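Local coordinates for protein oxidase/hydroxylase (Streptomyces hygroscopicus subsp. hygroscopicus, PDB 4XCA) that probably acts as a metal- and 2-oxoglutarate-dependent dioxygenase of the phytanoyl-CoA dioxygenase family, carrying out an oxidative step in orthosomycin biosynthesis, at residues V136-Y141 against V197-E202; Y89-T94 against R217-F222; C154-S159 against S182-L187. One frame throughout, in Å; residues are numbered along the deposited sequence.

Contact 1 (V136-Y141 against V197-E202); sequences VKALVY and VLLLNE. With AKG (2-oxoglutaric acid), chain F.
The aromatic ring of Tyr-141 meets Leu-198 at its edge: CB of Leu-198 lies in the ring plane, 3.8 Å from CE1 of Tyr-141. The two side chains run alongside each other and point the same way. Also at the edge, near the ring plane, is O3 of 2-oxoglutarate, which accepts a hydrogen bond of 2.7 Å from Tyr-141 OH. With CG anti to the carbonyl carbon (chi1 -73°), the tyrosine brings its hydroxyl to the cosubstrate carboxylate. The side chain of Glu-202 slants across that of Lys-137, and its carboxylate OE2 sits 3.5 Å from CB of Lys-137. The charged ends make only a long salt bridge, NZ of Lys-137 to OE1 of Glu-202 at 3.8 Å; the amine's hydrogen-bond partner is the hydroxyl of Tyr-89.

Beneath these groups strands 136-141 and 197-201 pair antiparallel in the large sheet of the double-stranded beta helix. Lys-137 bonds Leu-200 both ways and Leu-139 bonds Leu-198 both ways; the Leu-139 N to Leu-198 O bond is the straightest (3.0 Å, 174°), although its donor stands above the carbonyl plane. Val-136, Val-197 and Leu-199 pack against helix 69-79. The opposite face, with Lys-137, Leu-139 and Tyr-141, lines the pocket, and Glu-202 comes within about 4 Å of the nickel ion. One face is thus mainly apolar, Asn-201 excepted, while the other sets a few polar ends into a leucine wall beside cosubstrate and metal.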
loop_
_atom_site.group_PDB
_atom_site.type_symbol
_atom_site.label_atom_id
_atom_site.label_comp_id
_atom_site.label_asym_id
_atom_site.label_seq_id
_atom_site.Cartn_x
_atom_site.Cartn_y
_atom_site.Cartn_z
ATOM N N VAL A 136 -9.182 15.349 6.672
ATOM C CA VAL A 136 -10.470 14.903 7.165
ATOM C C VAL A 136 -11.328 16.109 7.507
ATOM O O VAL A 136 -10.824 17.209 7.762
ATOM C CB VAL A 136 -10.358 13.977 8.405
ATOM C CG1 VAL A 136 -9.403 12.806 8.142
ATOM C CG2 VAL A 136 -9.936 14.758 9.640
ATOM N N LYS A 137 -12.633 15.890 7.515
ATOM C CA LYS A 137 -13.582 16.947 7.760
ATOM C C LYS A 137 -14.566 16.487 8.833
ATOM O O LYS A 137 -15.017 15.343 8.814
ATOM C CB LYS A 137 -14.298 17.306 6.459
ATOM C CG LYS A 137 -14.997 18.617 6.477
ATOM C CD LYS A 137 -15.430 19.005 5.076
ATOM C CE LYS A 137 -14.269 19.536 4.286
ATOM N NZ LYS A 137 -14.747 20.073 2.996
ATOM N N ALA A 138 -14.853 17.362 9.790
ATOM C CA ALA A 138 -15.870 17.098 10.785
ATOM C C ALA A 138 -17.077 17.975 10.477
ATOM O O ALA A 138 -17.012 19.196 10.616
ATOM C CB ALA A 138 -15.343 17.366 12.190
ATOM N N LEU A 139 -18.154 17.341 10.023
ATOM C CA LEU A 139 -19.402 18.014 9.707
ATOM C C LEU A 139 -20.317 17.979 10.915
ATOM O O LEU A 139 -20.718 16.905 11.373
ATOM C CB LEU A 139 -20.107 17.357 8.515
ATOM C CG LEU A 139 -19.317 17.148 7.221
ATOM C CD1 LEU A 139 -20.162 16.372 6.217
ATOM C CD2 LEU A 139 -18.877 18.479 6.631
ATOM N N VAL A 140 -20.646 19.162 11.424
ATOM C CA VAL A 140 -21.543 19.296 12.563
ATOM C C VAL A 140 -22.909 19.724 12.072
ATOM O O VAL A 140 -23.118 20.898 11.740
ATOM C CB VAL A 140 -21.014 20.312 13.558
ATOM C CG1 VAL A 140 -21.900 20.365 14.777
ATOM C CG2 VAL A 140 -19.584 19.973 13.914
ATOM N N TYR A 141 -23.834 18.771 12.009
ATOM C CA TYR A 141 -25.166 19.051 11.515
ATOM C C TYR A 141 -25.968 19.853 12.535
ATOM O O TYR A 141 -25.869 19.627 13.741
ATOM C CB TYR A 141 -25.877 17.747 11.135
ATOM C CG TYR A 141 -25.306 17.179 9.865
ATOM C CD1 TYR A 141 -24.257 16.283 9.901
ATOM C CD2 TYR A 141 -25.769 17.601 8.629
ATOM C CE1 TYR A 141 -23.704 15.789 8.745
ATOM C CE2 TYR A 141 -25.231 17.110 7.467
ATOM C CZ TYR A 141 -24.197 16.202 7.532
ATOM O OH TYR A 141 -23.654 15.702 6.382
ATOM N N VAL A 197 -22.060 14.473 14.539
ATOM C CA VAL A 197 -20.871 14.764 13.762
ATOM C C VAL A 197 -20.681 13.660 12.733
ATOM O O VAL A 197 -20.713 12.471 13.069
ATOM C CB VAL A 197 -19.593 14.865 14.646
ATOM C CG1 VAL A 197 -18.341 14.933 13.773
ATOM C CG2 VAL A 197 -19.679 16.064 15.583
ATOM N N LEU A 198 -20.511 14.053 11.475
ATOM C CA LEU A 198 -20.084 13.124 10.455
ATOM C C LEU A 198 -18.589 13.374 10.218
ATOM O O LEU A 198 -18.200 14.381 9.646
ATOM C CB LEU A 198 -20.906 13.289 9.181
ATOM C CG LEU A 198 -20.851 12.184 8.113
ATOM C CD1 LEU A 198 -21.913 12.451 7.049
ATOM C CD2 LEU A 198 -19.470 12.034 7.450
ATOM N N LEU A 199 -17.762 12.450 10.695
ATOM C CA LEU A 199 -16.317 12.517 10.523
ATOM C C LEU A 199 -15.946 11.880 9.184
ATOM O O LEU A 199 -16.201 10.700 8.969
ATOM C CB LEU A 199 -15.598 11.812 11.676
ATOM C CG LEU A 199 -14.078 11.925 11.586
ATOM C CD1 LEU A 199 -13.657 13.381 11.718
ATOM C CD2 LEU A 199 -13.374 11.051 12.615
ATOM N N LEU A 200 -15.330 12.656 8.304
ATOM C CA LEU A 200 -15.217 12.291 6.896
ATOM C C LEU A 200 -13.784 12.252 6.380
ATOM O O LEU A 200 -13.066 13.231 6.503
ATOM C CB LEU A 200 -16.018 13.285 6.054
ATOM C CG LEU A 200 -16.089 13.005 4.563
ATOM C CD1 LEU A 200 -16.640 11.615 4.385
ATOM C CD2 LEU A 200 -16.988 14.022 3.892
ATOM N N ASN A 201 -13.389 11.114 5.807
ATOM C CA ASN A 201 -12.169 10.998 5.003
ATOM C C ASN A 201 -12.463 11.664 3.664
ATOM O O ASN A 201 -13.305 11.199 2.901
ATOM C CB ASN A 201 -11.749 9.515 4.835
ATOM C CG ASN A 201 -10.412 9.329 4.101
ATOM O OD1 ASN A 201 -9.929 10.223 3.401
ATOM N ND2 ASN A 201 -9.826 8.140 4.245
ATOM N N GLU A 202 -11.791 12.772 3.385
ATOM C CA GLU A 202 -12.085 13.535 2.181
ATOM C C GLU A 202 -11.668 12.788 0.911
ATOM O O GLU A 202 -11.958 13.242 -0.196
ATOM C CB GLU A 202 -11.415 14.915 2.248
ATOM C CG GLU A 202 -12.170 15.905 3.139
ATOM C CD GLU A 202 -13.513 16.326 2.552
ATOM O OE1 GLU A 202 -13.523 16.885 1.439
ATOM O OE2 GLU A 202 -14.562 16.106 3.185
HETATM C C1 AKG F . -18.890 19.823 1.764
HETATM O O1 AKG F . -17.812 19.691 1.136
HETATM O O2 AKG F . -19.223 20.943 2.213
HETATM C C2 AKG F . -19.793 18.637 1.983
HETATM O O5 AKG F . -19.393 17.514 1.749
HETATM C C3 AKG F . -21.192 18.885 2.492
HETATM C C4 AKG F . -21.797 17.595 2.980
HETATM C C5 AKG F . -23.230 17.867 3.384
HETATM O O3 AKG F . -23.864 17.000 4.032
HETATM O O4 AKG F . -23.808 18.946 3.062
#

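Contact 2 (Y89-T94 against R217-F222); sequences YGLRRT and RLLTAF. With AKG (2-oxoglutaric acid), chain F.
Two groups grip the hydroxyl of Tyr-89, the residue whose ring lies against Ala-221: it donates to O2 of 2-oxoglutarate at 2.6 Å and is also hydrogen-bonded to the amine of Lys-137. CG of Tyr-89 stands between the backbone N and the carbonyl carbon (chi1 61°), which lays the ring over its partner strand. CB of Ala-221 then makes a CH-pi contact, 3.7 Å from the centroid of the Tyr-89 ring. Replacing Tyr-89 by an alanine would probably leave O2 of the cosubstrate and the Lys-137 amine without their shared hydroxyl, and the Ala-221 methyl without the ring above it.

At the other end of 2-oxoglutarate Arg-217 is extended from CG to NE and reaches the distal carboxylate with two prongs: NH1 to O4 and NH2 to O3, each 2.8 Å, the second nearly straight (171°). The Arg-93 guanidinium lies flat on that of Arg-217, with planes 21° apart; Ser-97 and Thr-208 hold Arg-93, while NE of Arg-217 bonds Gly-151. Between the two ends, CD1 of Leu-91 packs on CD1 of Leu-219 at 3.7 Å. On the reverse face CD2 of Leu-218 sits over the guanidinium of Arg-92, which forms salt bridges with Asp-216 and Asp-40. Six backbone bonds join these antiparallel strands. The distal carboxylate's negative charge is likely to ease the arginine stacking; with Tyr-89 at the other carboxylate, the strand pair holds both ends of 2-oxoglutarate.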
loop_
_atom_site.group_PDB
_atom_site.type_symbol
_atom_site.label_atom_id
_atom_site.label_comp_id
_atom_site.label_asym_id
_atom_site.label_seq_id
_atom_site.Cartn_x
_atom_site.Cartn_y
_atom_site.Cartn_z
ATOM N N TYR A 89 -16.272 26.440 7.911
ATOM C CA TYR A 89 -17.302 27.212 7.206
ATOM C C TYR A 89 -18.694 26.666 7.527
ATOM O O TYR A 89 -18.835 25.562 8.036
ATOM C CB TYR A 89 -17.044 27.216 5.671
ATOM C CG TYR A 89 -17.074 25.834 5.044
ATOM C CD1 TYR A 89 -15.918 25.069 4.937
ATOM C CD2 TYR A 89 -18.267 25.279 4.590
ATOM C CE1 TYR A 89 -15.947 23.795 4.392
ATOM C CE2 TYR A 89 -18.307 24.002 4.042
ATOM C CZ TYR A 89 -17.145 23.270 3.945
ATOM O OH TYR A 89 -17.183 22.013 3.392
ATOM N N GLY A 90 -19.717 27.459 7.243
ATOM C CA GLY A 90 -21.082 27.032 7.464
ATOM C C GLY A 90 -21.802 26.911 6.139
ATOM O O GLY A 90 -21.445 27.581 5.165
ATOM N N LEU A 91 -22.805 26.041 6.097
ATOM C CA LEU A 91 -23.622 25.857 4.900
ATOM C C LEU A 91 -25.099 25.953 5.249
ATOM O O LEU A 91 -25.592 25.203 6.103
ATOM C CB LEU A 91 -23.341 24.504 4.230
ATOM C CG LEU A 91 -21.970 24.234 3.616
ATOM C CD1 LEU A 91 -21.902 22.795 3.092
ATOM C CD2 LEU A 91 -21.637 25.228 2.496
ATOM N N ARG A 92 -25.792 26.893 4.610
ATOM C CA ARG A 92 -27.246 26.956 4.665
ATOM C C ARG A 92 -27.810 26.584 3.306
ATOM O O ARG A 92 -27.432 27.182 2.289
ATOM C CB ARG A 92 -27.735 28.350 5.056
ATOM C CG ARG A 92 -29.266 28.506 4.983
ATOM C CD ARG A 92 -29.722 29.959 5.216
ATOM N NE ARG A 92 -29.151 30.542 6.430
ATOM C CZ ARG A 92 -29.535 30.218 7.663
ATOM N NH1 ARG A 92 -30.495 29.321 7.846
ATOM N NH2 ARG A 92 -28.958 30.786 8.714
ATOM N N ARG A 93 -28.725 25.624 3.281
ATOM C CA ARG A 93 -29.331 25.208 2.021
ATOM C C ARG A 93 -30.852 25.160 2.070
ATOM O O ARG A 93 -31.452 24.833 3.094
ATOM C CB ARG A 93 -28.773 23.855 1.593
ATOM C CG ARG A 93 -27.432 23.989 0.876
ATOM C CD ARG A 93 -26.856 22.653 0.460
ATOM N NE ARG A 93 -27.837 21.829 -0.238
ATOM C CZ ARG A 93 -27.735 20.512 -0.387
ATOM N NH1 ARG A 93 -26.692 19.875 0.124
ATOM N NH2 ARG A 93 -28.680 19.838 -1.037
ATOM N N THR A 94 -31.465 25.517 0.947
ATOM C CA THR A 94 -32.914 25.526 0.830
ATOM C C THR A 94 -33.353 24.584 -0.279
ATOM O O THR A 94 -32.541 23.848 -0.834
ATOM C CB THR A 94 -33.476 26.952 0.543
ATOM O OG1 THR A 94 -32.846 27.500 -0.621
ATOM C CG2 THR A 94 -33.225 27.868 1.725
ATOM N N ARG A 217 -31.705 23.634 5.598
ATOM C CA ARG A 217 -30.761 22.570 5.911
ATOM C C ARG A 217 -29.441 23.212 6.354
ATOM O O ARG A 217 -28.873 24.013 5.606
ATOM C CB ARG A 217 -30.574 21.667 4.679
ATOM C CG ARG A 217 -29.521 20.556 4.812
ATOM C CD ARG A 217 -29.153 19.999 3.449
ATOM N NE ARG A 217 -28.479 18.711 3.539
ATOM C CZ ARG A 217 -27.178 18.551 3.767
ATOM N NH1 ARG A 217 -26.399 19.605 3.937
ATOM N NH2 ARG A 217 -26.659 17.329 3.837
ATOM N N LEU A 218 -28.954 22.876 7.551
ATOM C CA LEU A 218 -27.831 23.619 8.152
ATOM C C LEU A 218 -26.691 22.792 8.737
ATOM O O LEU A 218 -26.914 21.845 9.492
ATOM C CB LEU A 218 -28.342 24.540 9.269
ATOM C CG LEU A 218 -29.064 25.831 8.873
ATOM C CD1 LEU A 218 -29.910 26.384 10.033
ATOM C CD2 LEU A 218 -28.059 26.857 8.410
ATOM N N LEU A 219 -25.461 23.196 8.439
ATOM C CA LEU A 219 -24.304 22.591 9.082
ATOM C C LEU A 219 -23.096 23.531 9.172
ATOM O O LEU A 219 -23.019 24.560 8.501
ATOM C CB LEU A 219 -23.909 21.282 8.363
ATOM C CG LEU A 219 -23.416 21.235 6.904
ATOM C CD1 LEU A 219 -22.127 21.995 6.664
ATOM C CD2 LEU A 219 -23.184 19.793 6.490
ATOM N N THR A 220 -22.149 23.146 10.013
ATOM C CA THR A 220 -20.845 23.765 10.055
ATOM C C THR A 220 -19.822 22.669 9.759
ATOM O O THR A 220 -19.956 21.537 10.229
ATOM C CB THR A 220 -20.560 24.427 11.419
ATOM O OG1 THR A 220 -20.870 23.498 12.463
ATOM C CG2 THR A 220 -21.410 25.662 11.592
ATOM N N ALA A 221 -18.819 23.011 8.956
ATOM C CA ALA A 221 -17.802 22.064 8.517
ATOM C C ALA A 221 -16.421 22.543 8.922
ATOM O O ALA A 221 -16.070 23.701 8.699
ATOM C CB ALA A 221 -17.860 21.876 7.008
ATOM N N PHE A 222 -15.642 21.648 9.514
ATOM C CA PHE A 222 -14.282 21.975 9.901
ATOM C C PHE A 222 -13.337 20.952 9.304
ATOM O O PHE A 222 -13.486 19.760 9.540
ATOM C CB PHE A 222 -14.163 22.039 11.430
ATOM C CG PHE A 222 -15.116 23.009 12.047
ATOM C CD1 PHE A 222 -14.743 24.340 12.242
ATOM C CD2 PHE A 222 -16.410 22.612 12.369
ATOM C CE1 PHE A 222 -15.631 25.250 12.785
ATOM C CE2 PHE A 222 -17.308 23.512 12.899
ATOM C CZ PHE A 222 -16.917 24.844 13.120
HETATM C C1 AKG F . -18.890 19.823 1.764
HETATM O O1 AKG F . -17.812 19.691 1.136
HETATM O O2 AKG F . -19.223 20.943 2.213
HETATM C C2 AKG F . -19.793 18.637 1.983
HETATM O O5 AKG F . -19.393 17.514 1.749
HETATM C C3 AKG F . -21.192 18.885 2.492
HETATM C C4 AKG F . -21.797 17.595 2.980
HETATM C C5 AKG F . -23.230 17.867 3.384
HETATM O O3 AKG F . -23.864 17.000 4.032
HETATM O O4 AKG F . -23.808 18.946 3.062
#

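Contact 3 (C154-S159 against S182-L187); sequences CYVQGS and SGFPTL
The side chains of Val-156 and Leu-187 cross at about a right angle where the smaller sheet of the double-stranded beta helix reaches its edge, while their backbones form a non-hydrogen-bonded antiparallel pair. CG2 of Val-156 touches CD1 of Leu-187 at 4.0 Å, and CD1 of Leu-187 also lies 3.6 Å from the backbone O of Tyr-155. Leu-187 gets there because its CG is anti to the backbone N (chi1 -176°); SG of Cys-154 brushes CD1 as well.

The Gln-157 side chain passes aslant over Thr-186. Its CG comes 3.2 Å from the carbonyl O of Thr-186, the atom that also accepts the backbone N of Gln-157 in a straight bond (3.1 Å, 173°). The amide end of Gln-157 goes on to Ser-188. CG1 of Val-156 lies loosely beside the ring of Phe-184, 4.5 Å from its CE1; that ring has CD of Pro-185 over one face and OG1 of Thr-186 in plane at its edge.

Both segments turn here: a type I turn runs from Phe-184 to Leu-187 and a type II turn from Val-156 to Ser-159. Tyr-10 of the second subunit packs on Val-156, and Thr-15 of that subunit on Thr-186. One water joins the turns, donating to O of Gln-157 at 2.8 Å and lying 2.7 Å from OG1 of Thr-186.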
loop_
_atom_site.group_PDB
_atom_site.type_symbol
_atom_site.label_atom_id
_atom_site.label_comp_id
_atom_site.label_asym_id
_atom_site.label_seq_id
_atom_site.Cartn_x
_atom_site.Cartn_y
_atom_site.Cartn_z
ATOM N N CYS A 154 -24.744 11.648 0.699
ATOM C CA CYS A 154 -24.666 10.362 0.040
ATOM C C CYS A 154 -23.238 10.148 -0.421
ATOM O O CYS A 154 -22.503 11.113 -0.619
ATOM C CB CYS A 154 -25.658 10.273 -1.123
ATOM S SG CYS A 154 -25.462 11.521 -2.411
ATOM N N TYR A 155 -22.845 8.887 -0.567
ATOM C CA TYR A 155 -21.455 8.534 -0.831
ATOM C C TYR A 155 -21.385 7.236 -1.634
ATOM O O TYR A 155 -22.296 6.408 -1.575
ATOM C CB TYR A 155 -20.686 8.374 0.479
ATOM C CG TYR A 155 -21.178 7.174 1.274
ATOM C CD1 TYR A 155 -22.367 7.232 2.001
ATOM C CD2 TYR A 155 -20.471 5.973 1.274
ATOM C CE1 TYR A 155 -22.829 6.144 2.700
ATOM C CE2 TYR A 155 -20.932 4.872 1.981
ATOM C CZ TYR A 155 -22.106 4.966 2.689
ATOM O OH TYR A 155 -22.563 3.877 3.393
ATOM N N VAL A 156 -20.297 7.073 -2.379
ATOM C CA VAL A 156 -20.038 5.867 -3.149
ATOM C C VAL A 156 -19.215 4.910 -2.288
ATOM O O VAL A 156 -18.100 5.228 -1.866
ATOM C CB VAL A 156 -19.302 6.187 -4.472
ATOM C CG1 VAL A 156 -19.005 4.918 -5.250
ATOM C CG2 VAL A 156 -20.126 7.135 -5.317
ATOM N N GLN A 157 -19.795 3.756 -1.999
ATOM C CA GLN A 157 -19.180 2.752 -1.139
ATOM C C GLN A 157 -17.752 2.422 -1.537
ATOM O O GLN A 157 -17.482 2.123 -2.702
ATOM C CB GLN A 157 -20.009 1.473 -1.162
ATOM C CG GLN A 157 -21.349 1.608 -0.496
ATOM C CD GLN A 157 -22.192 0.350 -0.616
ATOM O OE1 GLN A 157 -21.672 -0.771 -0.678
ATOM N NE2 GLN A 157 -23.504 0.530 -0.641
ATOM N N GLY A 158 -16.843 2.473 -0.567
ATOM C CA GLY A 158 -15.465 2.076 -0.784
ATOM C C GLY A 158 -14.660 2.980 -1.708
ATOM O O GLY A 158 -13.529 2.649 -2.072
ATOM N N SER A 159 -15.239 4.115 -2.097
ATOM C CA SER A 159 -14.591 5.022 -3.035
ATOM C C SER A 159 -13.360 5.723 -2.440
ATOM O O SER A 159 -12.534 6.257 -3.176
ATOM C CB SER A 159 -15.592 6.067 -3.541
ATOM O OG SER A 159 -16.089 6.852 -2.472
ATOM N N SER A 182 -29.290 10.232 -10.789
ATOM C CA SER A 182 -29.478 9.029 -11.601
ATOM C C SER A 182 -29.547 7.769 -10.762
ATOM O O SER A 182 -30.321 6.868 -11.065
ATOM C CB SER A 182 -28.349 8.881 -12.616
ATOM O OG SER A 182 -28.297 10.000 -13.485
ATOM N N GLY A 183 -28.718 7.712 -9.720
ATOM C CA GLY A 183 -28.554 6.513 -8.923
ATOM C C GLY A 183 -27.292 5.794 -9.356
ATOM O O GLY A 183 -26.772 6.033 -10.437
ATOM N N PHE A 184 -26.786 4.929 -8.495
ATOM C CA PHE A 184 -25.603 4.140 -8.798
ATOM C C PHE A 184 -25.662 2.938 -7.868
ATOM O O PHE A 184 -26.146 3.067 -6.750
ATOM C CB PHE A 184 -24.333 4.959 -8.601
ATOM C CG PHE A 184 -23.087 4.302 -9.125
ATOM C CD1 PHE A 184 -22.208 3.659 -8.262
ATOM C CD2 PHE A 184 -22.789 4.330 -10.480
ATOM C CE1 PHE A 184 -21.045 3.061 -8.742
ATOM C CE2 PHE A 184 -21.628 3.729 -10.972
ATOM C CZ PHE A 184 -20.749 3.096 -10.098
ATOM N N PRO A 185 -25.217 1.757 -8.334
ATOM C CA PRO A 185 -25.502 0.568 -7.517
ATOM C C PRO A 185 -24.895 0.618 -6.117
ATOM O O PRO A 185 -25.395 -0.070 -5.236
ATOM C CB PRO A 185 -24.898 -0.583 -8.342
ATOM C CG PRO A 185 -24.947 -0.095 -9.754
ATOM C CD PRO A 185 -24.668 1.399 -9.658
ATOM N N THR A 186 -23.852 1.413 -5.898
ATOM C CA THR A 186 -23.266 1.473 -4.560
ATOM C C THR A 186 -23.340 2.869 -3.916
ATOM O O THR A 186 -22.628 3.158 -2.964
ATOM C CB THR A 186 -21.809 0.992 -4.581
ATOM O OG1 THR A 186 -21.054 1.781 -5.505
ATOM C CG2 THR A 186 -21.742 -0.492 -4.991
ATOM N N LEU A 187 -24.231 3.719 -4.413
ATOM C CA LEU A 187 -24.470 5.025 -3.795
ATOM C C LEU A 187 -25.471 4.926 -2.642
ATOM O O LEU A 187 -26.604 4.513 -2.840
ATOM C CB LEU A 187 -24.977 6.016 -4.831
ATOM C CG LEU A 187 -25.183 7.446 -4.356
ATOM C CD1 LEU A 187 -23.857 8.195 -4.274
ATOM C CD2 LEU A 187 -26.157 8.152 -5.282
HETATM O O HOH W 1 -18.427 1.501 -5.244
#

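How the contacts relate
Contacts 1 and 2 belong to one sheet: strands 136-141 and 217-226 are neighbours in it, so the two pairings sit side by side, centres 12 Å apart, and both touch 2-oxoglutarate. Each is buried and regularly hydrogen-bonded, but contact 2 supplies most of the polar grip on the cosubstrate, whereas contact 1 adds a tyrosine and an apolar wall and brings Glu-202 near the metal. Contact 3 lies in the smaller sheet, centred about 18 Å from contact 1 and 22 Å from contact 2, and touches neither. Only partly buried and built from a strand end and two turns, it has a single direct backbone bond, a bridging water and a neighbouring subunit in place of 2-oxoglutarate.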